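Local coordinates for stiv-a81 (PDB 3RKL), which is of unknown function but is a hyperthermophilic viral protein of four-helix-bundle architecture that assembles from several copies of one short chain, at residues A[11-16]-A[20-25]; A[41-46]-A[51-56]. The protein carries 1 engineered substitution. All coordinates share one frame; numbering follows the deposited sequence.

How the contacts relate
Contact 1 and contact 2 show how a single helix can tie two kinds of local closure together. Residues 11-16 and 20-25 pair as a beta hairpin, and the second segment leads through a short loop into helix 25-46; contact 2 lies at the far end of that helix, where 41-46 meets 51-56 across the turn leading to helix 55-80. The two follow one another in sequence and do not touch: their centres are about 26 Å apart, with nearest atoms about 10 Å apart. They lie on opposite sides of the chain's centre, contact 1 about 10 Å and contact 2 about 17 Å from it, centre to centre.

Contact 1 of 2, residues A[11-16]-A[20-25]; sequences NTIEYG and FVLSNL
The side-chain amide of N11 reaches across to the backbone of L22, while I13 CD1 approaches the F20 ring obliquely. ND2 of N11 donates to L22 O at 3.0 Å. The N-H...O angle is 142°, so the bond is bent at the hydrogen, and the acceptor stands 26° out of the amide plane. V21 CG1 lies over the face of the amide, 3.5 Å from ND2, on the side to which L22 O is displaced. With chi1 at 63°, CG of N11 is tucked between its backbone N and carbonyl carbon, which brings the amide round to the backbone just past strand 18-21. The F20 ring leads away from strand 12-15: it stacks with Y67, touches L32 and meets the ring of Y49 from the second subunit.

This is the open end, away from the turn, of the antiparallel hairpin of strands 12-15 and 18-21, with 12-15 the middle strand of a three-stranded sheet. I13 and F20 form a hydrogen-bonded pair, I13 N to F20 O at 2.7 Å and F20 N to I13 O at 2.8 Å. Just beyond it L22 N gives a nearly straight bond to N11 O at 2.9 Å. The CA-H of T12 also approaches F20 O. N11 thus grips L22 twice, through its backbone O and its amide.

On one face, T12 and V21 are a non-hydrogen-bonded pair whose side chains cross obliquely, T12 OG1 lying 3.6 Å from V21 CG2. On the other, I13 and F20 point the same way, and buried I13 extends CD1 to within 3.3 Å of L22 CD2, tighter than ordinary carbon contact. I13 also rests on I6 of strand 3-9, whereas L22 touches D28 in helix 25-46.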
loop_
_atom_site.group_PDB
_atom_site.type_symbol
_atom_site.label_atom_id
_atom_site.label_comp_id
_atom_site.label_asym_id
_atom_site.label_seq_id
_atom_site.Cartn_x
_atom_site.Cartn_y
_atom_site.Cartn_z
ATOM N N ASN A 11 -14.580 20.718 -21.797
ATOM C CA ASN A 11 -14.058 19.629 -20.959
ATOM C C ASN A 11 -13.025 18.759 -21.685
ATOM O O ASN A 11 -12.739 17.635 -21.266
ATOM C CB ASN A 11 -15.210 18.764 -20.447
ATOM C CG ASN A 11 -15.958 18.068 -21.565
ATOM O OD1 ASN A 11 -16.105 18.612 -22.661
ATOM N ND2 ASN A 11 -16.440 16.861 -21.294
ATOM N N THR A 12 -12.450 19.294 -22.756
ATOM C CA THR A 12 -11.523 18.547 -23.597
ATOM C C THR A 12 -10.175 19.237 -23.632
ATOM O O THR A 12 -10.093 20.454 -23.783
ATOM C CB THR A 12 -12.028 18.431 -25.048
ATOM O OG1 THR A 12 -13.315 17.811 -25.062
ATOM C CG2 THR A 12 -11.073 17.593 -25.888
ATOM N N ILE A 13 -9.122 18.446 -23.492
ATOM C CA ILE A 13 -7.765 18.946 -23.619
ATOM C C ILE A 13 -7.250 18.602 -25.004
ATOM O O ILE A 13 -7.437 17.479 -25.482
ATOM C CB ILE A 13 -6.847 18.334 -22.550
ATOM C CG1 ILE A 13 -7.373 18.690 -21.158
ATOM C CG2 ILE A 13 -5.410 18.826 -22.731
ATOM C CD1 ILE A 13 -6.958 17.719 -20.094
ATOM N N GLU A 14 -6.600 19.577 -25.641
ATOM C CA GLU A 14 -6.040 19.404 -26.968
ATOM C C GLU A 14 -4.540 19.560 -26.838
ATOM O O GLU A 14 -4.075 20.584 -26.350
ATOM C CB GLU A 14 -6.609 20.450 -27.934
ATOM C CG GLU A 14 -8.056 20.176 -28.335
ATOM C CD GLU A 14 -8.800 21.400 -28.863
ATOM O OE1 GLU A 14 -9.956 21.229 -29.310
ATOM O OE2 GLU A 14 -8.246 22.522 -28.830
ATOM N N TYR A 15 -3.799 18.527 -27.238
ATOM C CA TYR A 15 -2.328 18.526 -27.141
ATOM C C TYR A 15 -1.707 17.434 -28.022
ATOM O O TYR A 15 -2.244 16.336 -28.127
ATOM C CB TYR A 15 -1.891 18.307 -25.677
ATOM C CG TYR A 15 -0.417 18.555 -25.410
ATOM C CD1 TYR A 15 0.086 19.859 -25.290
ATOM C CD2 TYR A 15 0.488 17.487 -25.270
ATOM C CE1 TYR A 15 1.448 20.086 -25.047
ATOM C CE2 TYR A 15 1.843 17.707 -25.031
ATOM C CZ TYR A 15 2.322 19.004 -24.912
ATOM O OH TYR A 15 3.663 19.212 -24.664
ATOM N N GLY A 16 -0.570 17.744 -28.639
ATOM C CA GLY A 16 0.238 16.745 -29.374
ATOM C C GLY A 16 -0.507 15.784 -30.297
ATOM O O GLY A 16 -0.317 14.561 -30.227
ATOM N N PHE A 20 -8.329 14.876 -25.395
ATOM C CA PHE A 20 -8.607 14.082 -24.192
ATOM C C PHE A 20 -9.772 14.677 -23.406
ATOM O O PHE A 20 -9.704 15.821 -22.963
ATOM C CB PHE A 20 -7.366 14.023 -23.311
ATOM C CG PHE A 20 -7.450 13.016 -22.201
ATOM C CD1 PHE A 20 -7.155 11.680 -22.440
ATOM C CD2 PHE A 20 -7.797 13.401 -20.915
ATOM C CE1 PHE A 20 -7.218 10.747 -21.415
ATOM C CE2 PHE A 20 -7.867 12.469 -19.892
ATOM C CZ PHE A 20 -7.574 11.142 -20.147
ATOM N N VAL A 21 -10.839 13.891 -23.261
ATOM C CA VAL A 21 -12.079 14.357 -22.640
ATOM C C VAL A 21 -12.177 13.937 -21.184
ATOM O O VAL A 21 -12.071 12.753 -20.857
ATOM C CB VAL A 21 -13.307 13.826 -23.398
ATOM C CG1 VAL A 21 -14.591 14.316 -22.735
ATOM C CG2 VAL A 21 -13.246 14.254 -24.861
ATOM N N LEU A 22 -12.378 14.921 -20.310
ATOM C CA LEU A 22 -12.580 14.666 -18.894
ATOM C C LEU A 22 -14.077 14.568 -18.617
ATOM O O LEU A 22 -14.877 15.262 -19.247
ATOM C CB LEU A 22 -11.931 15.766 -18.044
ATOM C CG LEU A 22 -10.398 15.816 -17.986
ATOM C CD1 LEU A 22 -9.798 14.469 -17.590
ATOM C CD2 LEU A 22 -9.789 16.304 -19.288
ATOM N N SER A 23 -14.459 13.686 -17.702
ATOM C CA SER A 23 -15.885 13.492 -17.370
ATOM C C SER A 23 -16.216 13.532 -15.874
ATOM O O SER A 23 -17.371 13.749 -15.495
ATOM C CB SER A 23 -16.385 12.170 -17.964
ATOM O OG SER A 23 -15.866 11.059 -17.251
ATOM N N ASN A 24 -15.226 13.268 -15.030
ATOM C CA ASN A 24 -15.394 13.339 -13.586
ATOM C C ASN A 24 -14.088 13.830 -13.014
ATOM O O ASN A 24 -13.208 13.016 -12.743
ATOM C CB ASN A 24 -15.742 11.956 -13.023
ATOM C CG ASN A 24 -16.006 11.973 -11.522
ATOM O OD1 ASN A 24 -15.610 12.898 -10.805
ATOM N ND2 ASN A 24 -16.674 10.932 -11.039
ATOM N N LEU A 25 -13.960 15.146 -12.845
ATOM C CA LEU A 25 -12.657 15.749 -12.533
ATOM C C LEU A 25 -12.010 15.163 -11.280
ATOM O O LEU A 25 -10.829 14.812 -11.304
ATOM C CB LEU A 25 -12.728 17.273 -12.445
ATOM C CG LEU A 25 -13.009 18.016 -13.753
ATOM C CD1 LEU A 25 -13.095 19.525 -13.532
ATOM C CD2 LEU A 25 -11.936 17.680 -14.798
#

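Contact 2 of 2, residues A[41-46]-A[51-56]; sequences KLIEKL and EEVDTE
V53 meets I43 and L46 with its two methyl groups, and this one valine carries all of its segment's side of the contact. Its CB projects toward the end of helix 25-46, placing the branch point in front of the last helical turn. From there the two methyls take separate tasks. CG1, anti to the backbone N with chi1 at 174°, approaches the branches of both partners: L46 CD1 at 4.2 Å and I43 CG1 at 4.3 Å. CG2, which this torsion leaves beside the backbone N, lies closer to the helix backbone, 3.9 Å from L46 CB and 4.0 Å from I43 O. The L46 and V53 side chains cross at about a right angle, so the valine lies across the leucine side chain.

The setting is the connection between helix 25-46 and helix 55-80, within a stretch predicted to form a coiled coil. V53 precedes the second helix, and its CA comes 6.6 Å from the CA of L46, the nearest pair along the two backbones. Residues L57 and Y58 of helix 55-80 extend the cluster: I43 packs on L57 and Y58, L46 on L57, and V53 itself on Y58. On other faces of the helix, L42 meets L39 of the second subunit and E44 OE1 forms a salt bridge with K30 NZ of the third subunit.

All three touching residues are buried, and I43 O is bonded to S47 OG, so the oxygen that CG2 approaches has a partner of its own. No hydrogen bond spans the two segments. The charged side chains of both segments lie outside this small apolar patch, and the grip of the turn on the helix end here is therefore one of shape and hydrophobic burial.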
loop_
_atom_site.group_PDB
_atom_site.type_symbol
_atom_site.label_atom_id
_atom_site.label_comp_id
_atom_site.label_asym_id
_atom_site.label_seq_id
_atom_site.Cartn_x
_atom_site.Cartn_y
_atom_site.Cartn_z
ATOM N N LYS A 41 7.576 5.096 -12.501
ATOM C CA LYS A 41 8.183 3.987 -11.784
ATOM C C LYS A 41 8.564 2.848 -12.719
ATOM O O LYS A 41 9.571 2.180 -12.497
ATOM C CB LYS A 41 7.241 3.441 -10.709
ATOM C CG LYS A 41 7.921 2.434 -9.794
ATOM C CD LYS A 41 7.271 2.386 -8.403
ATOM C CE LYS A 41 8.292 2.111 -7.310
ATOM N NZ LYS A 41 9.259 3.236 -7.139
ATOM N N LEU A 42 7.747 2.618 -13.739
ATOM C CA LEU A 42 8.032 1.575 -14.730
ATOM C C LEU A 42 9.295 1.920 -15.526
ATOM O O LEU A 42 10.124 1.064 -15.779
ATOM C CB LEU A 42 6.848 1.410 -15.679
ATOM C CG LEU A 42 7.061 0.449 -16.850
ATOM C CD1 LEU A 42 7.380 -0.977 -16.376
ATOM C CD2 LEU A 42 5.830 0.471 -17.738
ATOM N N ILE A 43 9.416 3.179 -15.928
ATOM C CA ILE A 43 10.614 3.632 -16.638
ATOM C C ILE A 43 11.851 3.406 -15.765
ATOM O O ILE A 43 12.868 2.897 -16.234
ATOM C CB ILE A 43 10.473 5.088 -17.086
ATOM C CG1 ILE A 43 9.428 5.195 -18.193
ATOM C CG2 ILE A 43 11.822 5.643 -17.547
ATOM C CD1 ILE A 43 9.021 6.619 -18.513
ATOM N N GLU A 44 11.741 3.743 -14.484
ATOM C CA GLU A 44 12.837 3.554 -13.544
ATOM C C GLU A 44 13.279 2.093 -13.470
ATOM O O GLU A 44 14.470 1.782 -13.504
ATOM C CB GLU A 44 12.422 4.024 -12.152
ATOM C CG GLU A 44 13.555 3.965 -11.147
ATOM C CD GLU A 44 13.125 4.254 -9.721
ATOM O OE1 GLU A 44 11.934 4.518 -9.465
ATOM O OE2 GLU A 44 13.998 4.183 -8.839
ATOM N N LYS A 45 12.302 1.198 -13.366
ATOM C CA LYS A 45 12.585 -0.218 -13.219
ATOM C C LYS A 45 13.141 -0.810 -14.511
ATOM O O LYS A 45 14.082 -1.608 -14.477
ATOM C CB LYS A 45 11.317 -0.984 -12.791
ATOM C CG LYS A 45 10.858 -0.667 -11.365
ATOM C CD LYS A 45 11.957 -0.862 -10.318
ATOM C CE LYS A 45 11.425 -0.581 -8.915
ATOM N NZ LYS A 45 12.433 -0.887 -7.861
ATOM N N LEU A 46 12.585 -0.399 -15.648
ATOM C CA LEU A 46 13.083 -0.892 -16.942
ATOM C C LEU A 46 14.510 -0.422 -17.185
ATOM O O LEU A 46 15.302 -1.111 -17.836
ATOM C CB LEU A 46 12.191 -0.448 -18.096
ATOM C CG LEU A 46 10.854 -1.171 -18.230
ATOM C CD1 LEU A 46 9.989 -0.466 -19.253
ATOM C CD2 LEU A 46 11.069 -2.624 -18.620
ATOM N N GLU A 51 19.354 -0.073 -21.730
ATOM C CA GLU A 51 20.124 1.133 -22.011
ATOM C C GLU A 51 19.184 2.246 -22.465
ATOM O O GLU A 51 19.262 3.369 -21.965
ATOM C CB GLU A 51 21.196 0.864 -23.066
ATOM C CG GLU A 51 22.338 -0.014 -22.555
ATOM C CD GLU A 51 23.550 -0.004 -23.468
ATOM O OE1 GLU A 51 24.026 1.095 -23.818
ATOM O OE2 GLU A 51 24.036 -1.099 -23.824
ATOM N N GLU A 52 18.281 1.908 -23.386
ATOM C CA GLU A 52 17.258 2.833 -23.888
ATOM C C GLU A 52 15.867 2.298 -23.604
ATOM O O GLU A 52 15.450 1.305 -24.199
ATOM C CB GLU A 52 17.389 3.015 -25.408
ATOM C CG GLU A 52 18.597 3.821 -25.870
ATOM C CD GLU A 52 18.338 5.322 -25.904
ATOM O OE1 GLU A 52 18.707 5.969 -26.908
ATOM O OE2 GLU A 52 17.767 5.853 -24.930
ATOM N N VAL A 53 15.140 2.954 -22.705
ATOM C CA VAL A 53 13.734 2.639 -22.502
ATOM C C VAL A 53 12.913 3.235 -23.658
ATOM O O VAL A 53 13.187 4.351 -24.115
ATOM C CB VAL A 53 13.249 3.130 -21.128
ATOM C CG1 VAL A 53 11.743 2.926 -20.973
ATOM C CG2 VAL A 53 14.002 2.396 -20.031
ATOM N N ASP A 54 11.938 2.472 -24.150
ATOM C CA ASP A 54 11.138 2.896 -25.318
ATOM C C ASP A 54 10.611 4.324 -25.186
ATOM O O ASP A 54 10.021 4.691 -24.159
ATOM C CB ASP A 54 9.957 1.954 -25.548
ATOM C CG ASP A 54 10.365 0.633 -26.188
ATOM O OD1 ASP A 54 11.470 0.545 -26.771
ATOM O OD2 ASP A 54 9.565 -0.322 -26.104
ATOM N N THR A 55 10.819 5.116 -26.240
ATOM C CA THR A 55 10.366 6.510 -26.292
ATOM C C THR A 55 8.871 6.640 -26.066
ATOM O O THR A 55 8.407 7.652 -25.534
ATOM C CB THR A 55 10.701 7.162 -27.656
ATOM O OG1 THR A 55 12.115 7.120 -27.867
ATOM C CG2 THR A 55 10.230 8.609 -27.685
ATOM N N GLU A 56 8.116 5.621 -26.475
ATOM C CA GLU A 56 6.673 5.621 -26.268
ATOM C C GLU A 56 6.310 5.795 -24.796
ATOM O O GLU A 56 5.320 6.459 -24.486
ATOM C CB GLU A 56 6.029 4.335 -26.792
ATOM C CG GLU A 56 4.508 4.332 -26.728
ATOM C CD GLU A 56 3.883 5.501 -27.478
ATOM O OE1 GLU A 56 3.961 5.517 -28.724
ATOM O OE2 GLU A 56 3.313 6.404 -26.819
#